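Breast cancer anti-estrogen resistance protein 1 (Mus musculus, PDB 5W93) acts as a docking protein coordinating tyrosine-kinase signalling in cell adhesion and migration, and its C-terminal FAT-like domain binds the LD1 motif of paxillin. Local coordinates at residues A[9-14]-A[129-134]; A[16-21]-A[60-65]; A[54-59]-A[88-93]; A[65-70]-A[78-83]; A[83-88]-A[121-126]. The protein carries 2 engineered substitutions. All coordinates share one frame; numbering follows the deposited sequence.

Contact 1: A[9-14]-A[129-134]; sequences QLLLFY and RVLGQL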
# COMPACT_ATOMS: atom_id res chain seq x y z
N GLN A 9 -0.88 0.09 24.12
CA GLN A 9 -1.46 1.39 23.83
C GLN A 9 -1.04 1.90 22.46
O GLN A 9 -1.85 2.45 21.71
CB GLN A 9 -1.05 2.38 24.92
CG GLN A 9 -1.70 2.04 26.26
CD GLN A 9 -3.20 2.01 26.12
OE1 GLN A 9 -3.82 3.03 25.80
NE2 GLN A 9 -3.80 0.84 26.32
N LEU A 10 0.23 1.72 22.13
CA LEU A 10 0.73 2.12 20.83
C LEU A 10 -0.01 1.36 19.72
O LEU A 10 -0.43 1.95 18.71
CB LEU A 10 2.23 1.86 20.78
CG LEU A 10 3.04 2.51 19.68
CD1 LEU A 10 2.95 4.03 19.78
CD2 LEU A 10 4.48 2.03 19.80
N LEU A 11 -0.19 0.06 19.92
CA LEU A 11 -0.81 -0.78 18.90
C LEU A 11 -2.28 -0.43 18.72
O LEU A 11 -2.75 -0.35 17.59
CB LEU A 11 -0.65 -2.26 19.25
CG LEU A 11 0.75 -2.85 19.05
CD1 LEU A 11 0.88 -4.24 19.68
CD2 LEU A 11 1.08 -2.92 17.55
N LEU A 12 -3.01 -0.22 19.83
CA LEU A 12 -4.43 0.14 19.72
C LEU A 12 -4.60 1.46 19.00
O LEU A 12 -5.48 1.61 18.15
CB LEU A 12 -5.10 0.21 21.10
CG LEU A 12 -5.33 -1.12 21.80
CD1 LEU A 12 -5.84 -0.89 23.24
CD2 LEU A 12 -6.32 -1.97 21.00
N PHE A 13 -3.74 2.43 19.33
CA PHE A 13 -3.77 3.72 18.67
C PHE A 13 -3.50 3.59 17.15
O PHE A 13 -4.25 4.12 16.33
CB PHE A 13 -2.73 4.65 19.29
CG PHE A 13 -2.71 6.02 18.68
CD1 PHE A 13 -3.65 6.97 19.06
CD2 PHE A 13 -1.75 6.36 17.75
CE1 PHE A 13 -3.65 8.22 18.50
CE2 PHE A 13 -1.74 7.62 17.18
CZ PHE A 13 -2.70 8.55 17.56
N TYR A 14 -2.44 2.90 16.77
CA TYR A 14 -2.13 2.84 15.34
C TYR A 14 -3.04 1.88 14.57
O TYR A 14 -3.20 2.04 13.36
CB TYR A 14 -0.65 2.53 15.12
CG TYR A 14 0.13 3.82 15.25
CD1 TYR A 14 0.04 4.80 14.27
CD2 TYR A 14 0.89 4.09 16.37
CE1 TYR A 14 0.72 6.00 14.39
CE2 TYR A 14 1.57 5.30 16.51
CZ TYR A 14 1.48 6.25 15.52
OH TYR A 14 2.16 7.44 15.65
N ARG A 129 -5.13 -6.70 9.97
CA ARG A 129 -5.57 -7.85 10.76
C ARG A 129 -4.53 -8.22 11.83
O ARG A 129 -4.85 -8.42 13.00
CB ARG A 129 -5.86 -9.05 9.86
CG ARG A 129 -6.83 -10.06 10.50
CD ARG A 129 -7.05 -11.29 9.62
NE ARG A 129 -6.26 -12.41 10.11
CZ ARG A 129 -5.06 -12.74 9.64
NH1 ARG A 129 -4.51 -12.03 8.67
NH2 ARG A 129 -4.41 -13.78 10.15
N VAL A 130 -3.28 -8.30 11.42
CA VAL A 130 -2.18 -8.60 12.33
C VAL A 130 -2.01 -7.55 13.45
O VAL A 130 -1.75 -7.92 14.61
CB VAL A 130 -0.87 -8.74 11.53
CG1 VAL A 130 0.34 -8.68 12.43
CG2 VAL A 130 -0.91 -10.05 10.72
N LEU A 131 -2.14 -6.27 13.13
CA LEU A 131 -2.13 -5.23 14.18
C LEU A 131 -3.21 -5.48 15.23
O LEU A 131 -2.97 -5.30 16.42
CB LEU A 131 -2.34 -3.84 13.59
CG LEU A 131 -1.22 -3.25 12.74
CD1 LEU A 131 -1.66 -1.90 12.19
CD2 LEU A 131 0.04 -3.12 13.59
N GLY A 132 -4.39 -5.89 14.79
CA GLY A 132 -5.49 -6.14 15.71
C GLY A 132 -5.17 -7.33 16.60
O GLY A 132 -5.52 -7.34 17.78
N GLN A 133 -4.51 -8.33 16.02
CA GLN A 133 -4.07 -9.53 16.72
C GLN A 133 -2.94 -9.24 17.70
O GLN A 133 -2.85 -9.85 18.77
CB GLN A 133 -3.59 -10.59 15.73
CG GLN A 133 -4.68 -11.41 15.08
CD GLN A 133 -4.10 -12.49 14.19
OE1 GLN A 133 -2.92 -12.44 13.81
NE2 GLN A 133 -4.92 -13.49 13.85
N LEU A 134 -2.07 -8.32 17.32
CA LEU A 134 -0.96 -7.97 18.18
C LEU A 134 -1.49 -7.15 19.35
O LEU A 134 -1.02 -7.28 20.47
CB LEU A 134 0.12 -7.20 17.41
CG LEU A 134 0.93 -8.07 16.44
CD1 LEU A 134 1.95 -7.24 15.67
CD2 LEU A 134 1.63 -9.21 17.16
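Leu11 meets Leu131 and Leu134 where the first and last helices of an antiparallel four-helix bundle, the FAT-like C-terminal domain, pack side by side. The short axes come within 9.1 Å, with their directions 147° apart. Leu11 has the largest share of the buried surface and touches both Leu131 and Leu134. Its CB leaves the backbone toward helix 107-135. CG lies beside the backbone N and anti to the carbonyl carbon (chi1 -74°), and there the chain forks along the partner helix. CD1 takes the branch toward Leu134. It rests on the main chain, 3.7 Å from Leu134 O, and on the start of the side chain, 3.8 Å from Leu134 CB. CD2 takes the other branch, toward the bundle interior, where it meets Leu131 CD2 at 4.1 Å. The two leucine side chains lie at a slant to each other.

No hydrogen bond joins the two segments. Dispersion and the burial of methyl groups hold them. Leu131 is buried, and its side chain also touches Leu66 of helix 42-69 and Val79 of helix 73-102. Through this one residue all four helices come together. Leu11 has further cover from Val75 and from Ala135, the last residue of helix 107-135.

Tyr14 reaches the partner helix with its backbone. Its ring turns the other way, with Phe13 CD2 3.6 Å above the centre of one face and Leu10 CD1 in plane at its edge. The approach to helix 107-135 is made by Tyr14 O, which stands 4.4 Å from Leu131 CD1.

Contact 2: A[16-21]-A[60-65]; sequences EQAEAN and VFIGDT. Engineered in segment 16-21: Ala18 (natural residue Cys).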
# COMPACT_ATOMS: atom_id res chain seq x y z
N GLU A 16 -6.26 1.99 15.08
CA GLU A 16 -7.29 2.95 14.74
C GLU A 16 -6.89 3.80 13.53
O GLU A 16 -7.72 4.05 12.65
CB GLU A 16 -7.60 3.84 15.96
CG GLU A 16 -8.47 5.04 15.67
CD GLU A 16 -7.68 6.23 15.16
OE1 GLU A 16 -6.71 6.64 15.84
OE2 GLU A 16 -8.01 6.73 14.06
N GLN A 17 -5.65 4.27 13.50
CA GLN A 17 -5.15 5.05 12.36
C GLN A 17 -5.09 4.22 11.09
O GLN A 17 -5.40 4.70 10.00
CB GLN A 17 -3.76 5.61 12.65
CG GLN A 17 -3.73 7.08 12.95
CD GLN A 17 -2.40 7.72 12.62
OE1 GLN A 17 -1.56 7.13 11.91
NE2 GLN A 17 -2.18 8.92 13.13
N ALA A 18 -4.66 2.97 11.22
CA ALA A 18 -4.63 2.06 10.08
C ALA A 18 -6.03 1.86 9.50
O ALA A 18 -6.20 1.85 8.28
CB ALA A 18 -4.03 0.73 10.49
N GLU A 19 -7.03 1.73 10.37
CA GLU A 19 -8.41 1.48 9.92
C GLU A 19 -8.93 2.67 9.12
O GLU A 19 -9.51 2.50 8.05
CB GLU A 19 -9.33 1.15 11.12
CG GLU A 19 -9.12 -0.28 11.64
CD GLU A 19 -9.85 -0.57 12.95
OE1 GLU A 19 -10.40 0.37 13.57
OE2 GLU A 19 -9.87 -1.75 13.37
N ALA A 20 -8.69 3.87 9.63
CA ALA A 20 -9.01 5.10 8.90
C ALA A 20 -8.30 5.18 7.53
O ALA A 20 -8.92 5.51 6.52
CB ALA A 20 -8.65 6.30 9.73
N ASN A 21 -6.99 4.91 7.51
CA ASN A 21 -6.25 4.99 6.24
C ASN A 21 -6.65 3.91 5.24
O ASN A 21 -6.53 4.09 4.03
CB ASN A 21 -4.75 4.90 6.49
CG ASN A 21 -4.16 6.20 6.98
OD1 ASN A 21 -3.52 6.25 8.03
ND2 ASN A 21 -4.35 7.26 6.21
N VAL A 60 2.49 2.10 5.14
CA VAL A 60 3.91 1.86 5.30
C VAL A 60 4.48 2.75 6.42
O VAL A 60 5.20 2.28 7.29
CB VAL A 60 4.70 2.14 4.01
CG1 VAL A 60 6.20 1.97 4.27
CG2 VAL A 60 4.23 1.21 2.88
N PHE A 61 4.13 4.03 6.37
CA PHE A 61 4.59 5.01 7.36
C PHE A 61 4.16 4.64 8.77
O PHE A 61 4.95 4.72 9.71
CB PHE A 61 4.09 6.40 6.99
CG PHE A 61 4.60 7.50 7.90
CD1 PHE A 61 5.89 8.00 7.76
CD2 PHE A 61 3.77 8.05 8.86
CE1 PHE A 61 6.35 9.01 8.59
CE2 PHE A 61 4.22 9.07 9.70
CZ PHE A 61 5.52 9.55 9.56
N ILE A 62 2.90 4.23 8.93
CA ILE A 62 2.44 3.71 10.22
C ILE A 62 3.29 2.52 10.68
O ILE A 62 3.72 2.45 11.83
CB ILE A 62 0.96 3.29 10.16
CG1 ILE A 62 0.06 4.54 10.10
CG2 ILE A 62 0.60 2.42 11.36
CD1 ILE A 62 -1.38 4.25 9.67
N GLY A 63 3.56 1.59 9.76
CA GLY A 63 4.41 0.48 10.11
C GLY A 63 5.79 0.93 10.56
O GLY A 63 6.34 0.42 11.54
N ASP A 64 6.34 1.90 9.84
CA ASP A 64 7.66 2.45 10.16
C ASP A 64 7.71 3.09 11.55
O ASP A 64 8.63 2.88 12.34
CB ASP A 64 8.05 3.47 9.10
CG ASP A 64 9.51 3.77 9.11
OD1 ASP A 64 10.29 2.94 8.60
OD2 ASP A 64 9.88 4.84 9.63
N THR A 65 6.69 3.90 11.82
CA THR A 65 6.55 4.60 13.09
C THR A 65 6.37 3.62 14.24
O THR A 65 7.01 3.74 15.29
CB THR A 65 5.35 5.56 13.05
OG1 THR A 65 5.58 6.55 12.04
CG2 THR A 65 5.14 6.26 14.41
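Ile62 pushes its long branch between Gln17, Ala18 and Asn21. CG1 lies beside the backbone N and anti to the carbonyl carbon, and a chi2 of 165° stretches the branch straight out from helix 42-69. CD1 therefore reaches the surface of helix 5-37. It stops 3.8 Å from Ala18 N and 4.0 Å from Gln17 CB. Ala18 is an engineered residue, a cysteine in the natural sequence. Its CB is a looser neighbour, 4.5 Å from Ile62 CD1.

Gln17 has an unusual first torsion, chi1 -105°, and is extended beyond CG. The chain slants across Ile62, so that Gln17 OE1 sits 3.6 Å from Ile62 CG1. This is a polar atom against a methylene, without a hydrogen bond. The amide end of Asn21 covers CD1 from the next turn of the helix.

Tyr14 touches the other branch of Ile62, CG2. Ile62 is thus a knob in a hole formed by Tyr14, Gln17, Ala18 and Asn21, the knobs-into-holes packing of an antiparallel helix pair. The segment axes run 10.5 Å apart, with directions differing by 170°. The helices belong to the four-helix bundle, and the pair spans the divergent helix-loop-helix motif.

The turn around Ile62 has a second use. Val60, Phe61 and Asp64 pack against apolar side chains of the bound paxillin peptide. Phe61 CG points away from the backbone N, trans about the CA-CB bond, and Thr65 OG1 stands 3.7 Å above the plane of the Phe61 ring, offset toward the rim.

Contact 3: A[54-59]-A[88-93]; sequences LSAHKL and DLLRGI
Leu90 reaches across from helix 73-102 and spreads its two methyls over Ala56 and His57 of helix 42-69. The two helices are neighbours in the four-helix bundle, and together they carry the paxillin LD1 peptide. Leu90 CD2 faces the interior and meets Ala56 CB at 3.9 Å. Leu120 of the last helix touches Ala56 too.

Leu90 CD1 goes to the peptide side. It lies 4.0 Å from His57 CB and 4.1 Å from His57 CD2. The methyl sits at the edge of the imidazole, near its plane, and the two side chains cross at about a right angle. The His57 ring is carried outward because CG is anti to the backbone N (chi1 -168°). That places NE2 at the peptide, where it hydrogen-bonds to the peptide backbone. Leu90 and His57 both pack on apolar peptide side chains as well. The two methyls of Leu90 thus serve the core (CD2) and the peptide side (CD1). Arg91 adds a salt bridge from NH1 to an acidic side chain of the peptide.

Lys58 also packs on the peptide, and its chain curls back over its own helix. Lys58 NZ bonds to Leu54 O at 3.0 Å, 38° above the carbonyl plane.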
# COMPACT_ATOMS: atom_id res chain seq x y z
N LEU A 54 0.12 6.67 -3.03
CA LEU A 54 0.09 7.67 -1.97
C LEU A 54 -0.71 7.21 -0.75
O LEU A 54 -0.27 7.36 0.39
CB LEU A 54 -0.46 8.97 -2.56
CG LEU A 54 -1.38 9.93 -1.84
CD1 LEU A 54 -0.61 10.72 -0.79
CD2 LEU A 54 -1.91 10.84 -2.93
N SER A 55 -1.87 6.60 -0.97
CA SER A 55 -2.73 6.21 0.14
C SER A 55 -2.17 4.97 0.87
O SER A 55 -2.21 4.90 2.10
CB SER A 55 -4.16 5.97 -0.36
OG SER A 55 -4.23 4.86 -1.25
N ALA A 56 -1.63 3.99 0.14
CA ALA A 56 -0.98 2.86 0.79
C ALA A 56 0.30 3.25 1.53
O ALA A 56 0.66 2.63 2.53
CB ALA A 56 -0.67 1.76 -0.24
N HIS A 57 1.00 4.27 1.03
CA HIS A 57 2.24 4.69 1.67
C HIS A 57 1.95 5.16 3.11
O HIS A 57 2.79 5.05 3.99
CB HIS A 57 2.93 5.80 0.85
CG HIS A 57 4.33 6.08 1.29
ND1 HIS A 57 4.63 6.95 2.32
CD2 HIS A 57 5.53 5.61 0.84
CE1 HIS A 57 5.94 7.00 2.49
NE2 HIS A 57 6.51 6.20 1.60
N LYS A 58 0.76 5.68 3.33
CA LYS A 58 0.32 6.04 4.68
C LYS A 58 0.43 4.84 5.63
O LYS A 58 0.81 4.99 6.79
CB LYS A 58 -1.12 6.57 4.67
CG LYS A 58 -1.38 7.69 3.64
CD LYS A 58 -0.86 9.05 4.12
CE LYS A 58 -0.68 10.03 2.96
NZ LYS A 58 0.49 9.66 2.09
N LEU A 59 0.13 3.64 5.13
CA LEU A 59 0.23 2.44 5.95
C LEU A 59 1.66 1.99 6.18
O LEU A 59 2.01 1.54 7.27
CB LEU A 59 -0.57 1.30 5.35
CG LEU A 59 -2.08 1.50 5.37
CD1 LEU A 59 -2.69 0.48 4.46
CD2 LEU A 59 -2.62 1.34 6.80
N ASP A 88 7.87 -2.96 -1.01
CA ASP A 88 8.21 -3.75 -2.19
C ASP A 88 7.09 -3.71 -3.23
O ASP A 88 7.33 -3.53 -4.43
CB ASP A 88 8.51 -5.19 -1.80
CG ASP A 88 9.93 -5.37 -1.29
OD1 ASP A 88 10.62 -4.35 -1.12
OD2 ASP A 88 10.35 -6.53 -1.08
N LEU A 89 5.85 -3.87 -2.77
CA LEU A 89 4.69 -3.85 -3.65
C LEU A 89 4.45 -2.47 -4.28
O LEU A 89 4.05 -2.37 -5.45
CB LEU A 89 3.45 -4.31 -2.90
CG LEU A 89 3.45 -5.77 -2.42
CD1 LEU A 89 2.22 -6.02 -1.54
CD2 LEU A 89 3.49 -6.74 -3.59
N LEU A 90 4.71 -1.40 -3.53
CA LEU A 90 4.62 -0.05 -4.11
C LEU A 90 5.61 0.11 -5.28
O LEU A 90 5.24 0.70 -6.29
CB LEU A 90 4.87 1.04 -3.06
CG LEU A 90 3.83 1.14 -1.93
CD1 LEU A 90 3.98 2.44 -1.15
CD2 LEU A 90 2.43 1.03 -2.49
N ARG A 91 6.83 -0.39 -5.14
CA ARG A 91 7.79 -0.33 -6.25
C ARG A 91 7.30 -1.17 -7.43
O ARG A 91 7.47 -0.78 -8.59
CB ARG A 91 9.19 -0.79 -5.82
CG ARG A 91 9.89 0.20 -4.91
CD ARG A 91 11.33 -0.23 -4.62
NE ARG A 91 11.41 -1.41 -3.77
CZ ARG A 91 11.57 -1.36 -2.45
NH1 ARG A 91 11.68 -0.18 -1.84
NH2 ARG A 91 11.63 -2.47 -1.73
N GLY A 92 6.71 -2.32 -7.12
CA GLY A 92 6.11 -3.18 -8.13
C GLY A 92 4.99 -2.47 -8.88
O GLY A 92 4.84 -2.63 -10.10
N ILE A 93 4.18 -1.71 -8.16
CA ILE A 93 3.12 -0.93 -8.80
C ILE A 93 3.70 0.19 -9.68
O ILE A 93 3.20 0.42 -10.79
CB ILE A 93 2.16 -0.36 -7.75
CG1 ILE A 93 1.42 -1.52 -7.07
CG2 ILE A 93 1.17 0.61 -8.39
CD1 ILE A 93 0.68 -1.13 -5.85

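Contact 4: A[65-70]-A[78-83]; sequences TLSRQA and QVTHYS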
# COMPACT_ATOMS: atom_id res chain seq x y z
N THR A 65 6.69 3.90 11.82
CA THR A 65 6.55 4.60 13.09
C THR A 65 6.37 3.62 14.24
O THR A 65 7.01 3.74 15.29
CB THR A 65 5.35 5.56 13.05
OG1 THR A 65 5.58 6.55 12.04
CG2 THR A 65 5.14 6.26 14.41
N LEU A 66 5.49 2.64 14.04
CA LEU A 66 5.25 1.59 15.03
C LEU A 66 6.49 0.75 15.33
O LEU A 66 6.80 0.49 16.49
CB LEU A 66 4.15 0.66 14.53
CG LEU A 66 2.78 0.69 15.16
CD1 LEU A 66 2.04 -0.49 14.60
CD2 LEU A 66 2.90 0.61 16.68
N SER A 67 7.16 0.30 14.28
CA SER A 67 8.32 -0.58 14.41
C SER A 67 9.47 0.09 15.14
O SER A 67 10.21 -0.56 15.87
CB SER A 67 8.81 -1.05 13.03
OG SER A 67 9.46 0.00 12.34
N ARG A 68 9.60 1.39 14.94
CA ARG A 68 10.69 2.11 15.57
C ARG A 68 10.49 2.27 17.08
O ARG A 68 11.46 2.39 17.82
CB ARG A 68 10.86 3.48 14.92
CG ARG A 68 11.56 3.41 13.57
CD ARG A 68 12.25 4.71 13.24
NE ARG A 68 11.34 5.71 12.72
CZ ARG A 68 11.61 7.02 12.66
NH1 ARG A 68 12.76 7.49 13.11
NH2 ARG A 68 10.72 7.85 12.15
N GLN A 69 9.24 2.24 17.51
CA GLN A 69 8.91 2.58 18.89
C GLN A 69 8.38 1.41 19.73
O GLN A 69 8.21 1.53 20.94
CB GLN A 69 7.87 3.70 18.91
CG GLN A 69 8.34 4.99 18.31
CD GLN A 69 7.26 6.03 18.35
OE1 GLN A 69 6.45 6.12 17.43
NE2 GLN A 69 7.21 6.79 19.43
N ALA A 70 8.11 0.29 19.08
CA ALA A 70 7.62 -0.88 19.80
C ALA A 70 8.77 -1.53 20.57
O ALA A 70 9.91 -1.56 20.10
CB ALA A 70 6.99 -1.87 18.83
N GLN A 78 7.11 -8.39 13.08
CA GLN A 78 5.93 -8.41 12.24
C GLN A 78 5.71 -7.08 11.51
O GLN A 78 5.47 -7.07 10.31
CB GLN A 78 4.70 -8.76 13.08
CG GLN A 78 4.65 -10.21 13.55
CD GLN A 78 4.16 -11.15 12.47
OE1 GLN A 78 3.43 -10.74 11.56
NE2 GLN A 78 4.55 -12.42 12.56
N VAL A 79 5.76 -5.95 12.22
CA VAL A 79 5.41 -4.70 11.57
C VAL A 79 6.50 -4.32 10.56
O VAL A 79 6.20 -3.83 9.48
CB VAL A 79 5.16 -3.55 12.59
CG1 VAL A 79 4.01 -3.93 13.53
CG2 VAL A 79 6.37 -3.31 13.42
N THR A 80 7.76 -4.60 10.88
CA THR A 80 8.82 -4.36 9.89
C THR A 80 8.65 -5.25 8.64
O THR A 80 8.87 -4.81 7.52
CB THR A 80 10.22 -4.56 10.52
OG1 THR A 80 10.45 -3.53 11.49
CG2 THR A 80 11.32 -4.50 9.46
N HIS A 81 8.24 -6.51 8.84
CA HIS A 81 7.89 -7.36 7.70
C HIS A 81 6.86 -6.69 6.78
O HIS A 81 7.07 -6.58 5.58
CB HIS A 81 7.32 -8.71 8.16
CG HIS A 81 6.70 -9.49 7.04
ND1 HIS A 81 7.43 -10.27 6.17
CD2 HIS A 81 5.41 -9.59 6.63
CE1 HIS A 81 6.63 -10.82 5.28
NE2 HIS A 81 5.39 -10.42 5.53
N TYR A 82 5.74 -6.25 7.35
CA TYR A 82 4.69 -5.66 6.52
C TYR A 82 5.12 -4.33 5.94
O TYR A 82 4.79 -4.04 4.79
CB TYR A 82 3.36 -5.53 7.31
CG TYR A 82 2.69 -6.89 7.37
CD1 TYR A 82 2.06 -7.42 6.24
CD2 TYR A 82 2.76 -7.67 8.52
CE1 TYR A 82 1.50 -8.68 6.26
CE2 TYR A 82 2.19 -8.95 8.54
CZ TYR A 82 1.57 -9.44 7.40
OH TYR A 82 1.00 -10.70 7.41
N SER A 83 5.87 -3.53 6.68
CA SER A 83 6.38 -2.29 6.09
C SER A 83 7.27 -2.58 4.86
O SER A 83 7.13 -1.93 3.83
CB SER A 83 7.17 -1.46 7.12
OG SER A 83 6.32 -1.03 8.18
O HOH W 1 10.46 -0.97 10.08
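The segments run antiparallel at a slant, with directions 149° apart and axes 8.7 Å apart at closest approach, and Ser67 CA comes within 5.8 Å of Val79 CA. The small Ser67 side chain faces Val79 at this point. Ser67 CB presses on Val79 CG2 at 3.3 Å, tighter than usual van der Waals contact. That methyl occupies the position between the backbone N and the carbonyl carbon of Val79. The other methyl, CG1, turns to Leu66 and meets its CD1 at 4.1 Å, the two side chains crossing at about a right angle. Leu66 goes on into the core, where Leu10 and Tyr14 touch it.

This is the closed end of a helical hairpin, the turn between helices 42-69 and 73-102 of the four-helix bundle. Arg76 helps to tie it, since its NH1 hydrogen-bonds to Arg68 O and Ala70 O.

The polar side is bridged by water. Ser67 OG, with chi1 73°, lies between its own N and carbonyl carbon. It stands 2.7 Å from the water, and the water donates to Thr80 OG1 at 2.9 Å. Both hydroxyls also bond within their own helices, Ser67 OG to Asp64 O and Thr80 OG1 to Arg76 O. Thr80 OG1 additionally lies against Ser67 CB at 3.3 Å.

One turn further, Ser83 OG donates to Val79 O at 3.1 Å from 41° above the carbonyl plane. Val79 O takes the backbone N-H of Ser83 as well.

Contact 5: A[83-88]-A[121-126]; sequences SNLLSD and GHSTQQ. Engineered in segment 83-88: Ser87 (natural residue Cys).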
# COMPACT_ATOMS: atom_id res chain seq x y z
N SER A 83 5.87 -3.53 6.68
CA SER A 83 6.38 -2.29 6.09
C SER A 83 7.27 -2.58 4.86
O SER A 83 7.13 -1.93 3.83
CB SER A 83 7.17 -1.46 7.12
OG SER A 83 6.32 -1.03 8.18
N ASN A 84 8.18 -3.54 4.99
CA ASN A 84 9.02 -3.95 3.85
C ASN A 84 8.21 -4.54 2.69
O ASN A 84 8.45 -4.22 1.53
CB ASN A 84 10.06 -4.97 4.30
CG ASN A 84 11.25 -4.33 5.01
OD1 ASN A 84 11.47 -3.11 4.94
ND2 ASN A 84 12.03 -5.15 5.70
N LEU A 85 7.27 -5.42 3.01
CA LEU A 85 6.43 -6.05 1.99
C LEU A 85 5.62 -5.00 1.22
O LEU A 85 5.62 -4.98 -0.02
CB LEU A 85 5.49 -7.08 2.61
CG LEU A 85 4.50 -7.71 1.62
CD1 LEU A 85 5.25 -8.54 0.57
CD2 LEU A 85 3.43 -8.53 2.33
N LEU A 86 4.94 -4.10 1.94
CA LEU A 86 4.16 -3.05 1.29
C LEU A 86 5.07 -2.13 0.46
O LEU A 86 4.70 -1.71 -0.63
CB LEU A 86 3.36 -2.23 2.33
CG LEU A 86 2.35 -3.04 3.17
CD1 LEU A 86 1.58 -2.19 4.18
CD2 LEU A 86 1.39 -3.84 2.30
N SER A 87 6.26 -1.82 0.97
CA SER A 87 7.20 -0.98 0.21
C SER A 87 7.62 -1.66 -1.09
O SER A 87 7.73 -1.01 -2.13
CB SER A 87 8.43 -0.64 1.05
OG SER A 87 8.06 0.22 2.12
N ASP A 88 7.87 -2.96 -1.01
CA ASP A 88 8.21 -3.75 -2.19
C ASP A 88 7.09 -3.71 -3.23
O ASP A 88 7.33 -3.53 -4.43
CB ASP A 88 8.51 -5.19 -1.80
CG ASP A 88 9.93 -5.37 -1.29
OD1 ASP A 88 10.62 -4.35 -1.12
OD2 ASP A 88 10.35 -6.53 -1.08
N GLY A 121 -3.72 -4.62 -2.04
CA GLY A 121 -4.97 -4.63 -1.28
C GLY A 121 -5.06 -5.74 -0.23
O GLY A 121 -5.40 -5.51 0.94
N HIS A 122 -4.75 -6.95 -0.66
CA HIS A 122 -4.73 -8.10 0.23
C HIS A 122 -3.70 -7.94 1.36
O HIS A 122 -4.00 -8.22 2.52
CB HIS A 122 -4.43 -9.37 -0.58
CG HIS A 122 -3.63 -10.38 0.15
ND1 HIS A 122 -4.19 -11.25 1.08
CD2 HIS A 122 -2.31 -10.70 0.10
CE1 HIS A 122 -3.26 -12.05 1.55
NE2 HIS A 122 -2.10 -11.73 0.98
N SER A 123 -2.50 -7.50 1.01
CA SER A 123 -1.42 -7.43 1.99
C SER A 123 -1.68 -6.34 3.03
O SER A 123 -1.30 -6.48 4.19
CB SER A 123 -0.07 -7.20 1.30
OG SER A 123 0.31 -8.33 0.53
N THR A 124 -2.33 -5.25 2.62
CA THR A 124 -2.64 -4.17 3.56
C THR A 124 -3.76 -4.58 4.54
O THR A 124 -3.74 -4.23 5.72
CB THR A 124 -3.05 -2.86 2.83
OG1 THR A 124 -4.20 -3.08 2.01
CG2 THR A 124 -1.87 -2.32 1.98
N GLN A 125 -4.74 -5.31 4.03
CA GLN A 125 -5.79 -5.86 4.88
C GLN A 125 -5.20 -6.83 5.90
O GLN A 125 -5.62 -6.86 7.05
CB GLN A 125 -6.85 -6.59 4.05
CG GLN A 125 -7.72 -5.66 3.24
CD GLN A 125 -8.55 -4.74 4.12
OE1 GLN A 125 -9.01 -5.14 5.20
NE2 GLN A 125 -8.73 -3.51 3.67
N GLN A 126 -4.22 -7.61 5.44
CA GLN A 126 -3.54 -8.57 6.29
C GLN A 126 -2.72 -7.86 7.37
O GLN A 126 -2.72 -8.27 8.53
CB GLN A 126 -2.66 -9.46 5.43
CG GLN A 126 -2.11 -10.64 6.12
CD GLN A 126 -1.64 -11.65 5.14
OE1 GLN A 126 -0.51 -11.57 4.66
NE2 GLN A 126 -2.50 -12.60 4.80
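The third and fourth helices of the four-helix bundle meet here near the middle of the domain, antiparallel, with axes 10.2 Å apart and directions differing by 162°. Two leucines of helix 73-102 lie on two small hydroxyl residues of helix 107-135. Leu86 is the inner one. Its CD2 sits 3.6 Å from Thr124 CG2 and 3.8 Å from Ser123 CB, so one methyl touches both residues. The side chains of Leu86 and Thr124 cross at about a right angle. Leu86 is covered further by Val60, Leu120 and Phe127.

Leu85 lies nearer the surface. Its CG is anti to the backbone N (chi1 176°), which swings CD2 over to Ser123, 3.6 Å from Ser123 OG.

No hydrogen bond crosses between the segments. The hydroxyls turn to their own helix. Ser123 OG bonds to Glu119 O. Thr124 OG1 has the carbonyls of Leu120 and Gly121 within reach, and its proton is not settled between them. Thr124 OG1 lies between its own N and carbonyl carbon, which leaves CG2 to face Leu86. Carbon thus meets carbon across most of the interface.

Behind the leucines is Ser87, an engineered residue that is cysteine in the natural sequence; it packs on the paxillin peptide. Its OG bonds to Ser83 O at 2.9 Å, and its backbone N reaches the same oxygen from the opposite face of the carbonyl plane.

In the fold
From the N terminus, the chain opens contact 1 on helix 5-37 and closes it only on helix 107-135, so the other four contacts nest inside this loop. Contact 2 joins the first two helices and closes at 60-65. Contact 3 starts at 54-59, before that closure, and ends on helix 73-102, so it crosses contact 2. Contact 4 is the short hairpin between the second and third helices and nests inside contact 3. Contact 5 crosses contact 3, ties the third helix to the fourth, and shares Ser83 with contact 4. Contacts 1, 2 and 4 gather toward one end of the bundle, while contacts 3 and 5 lie near its centre.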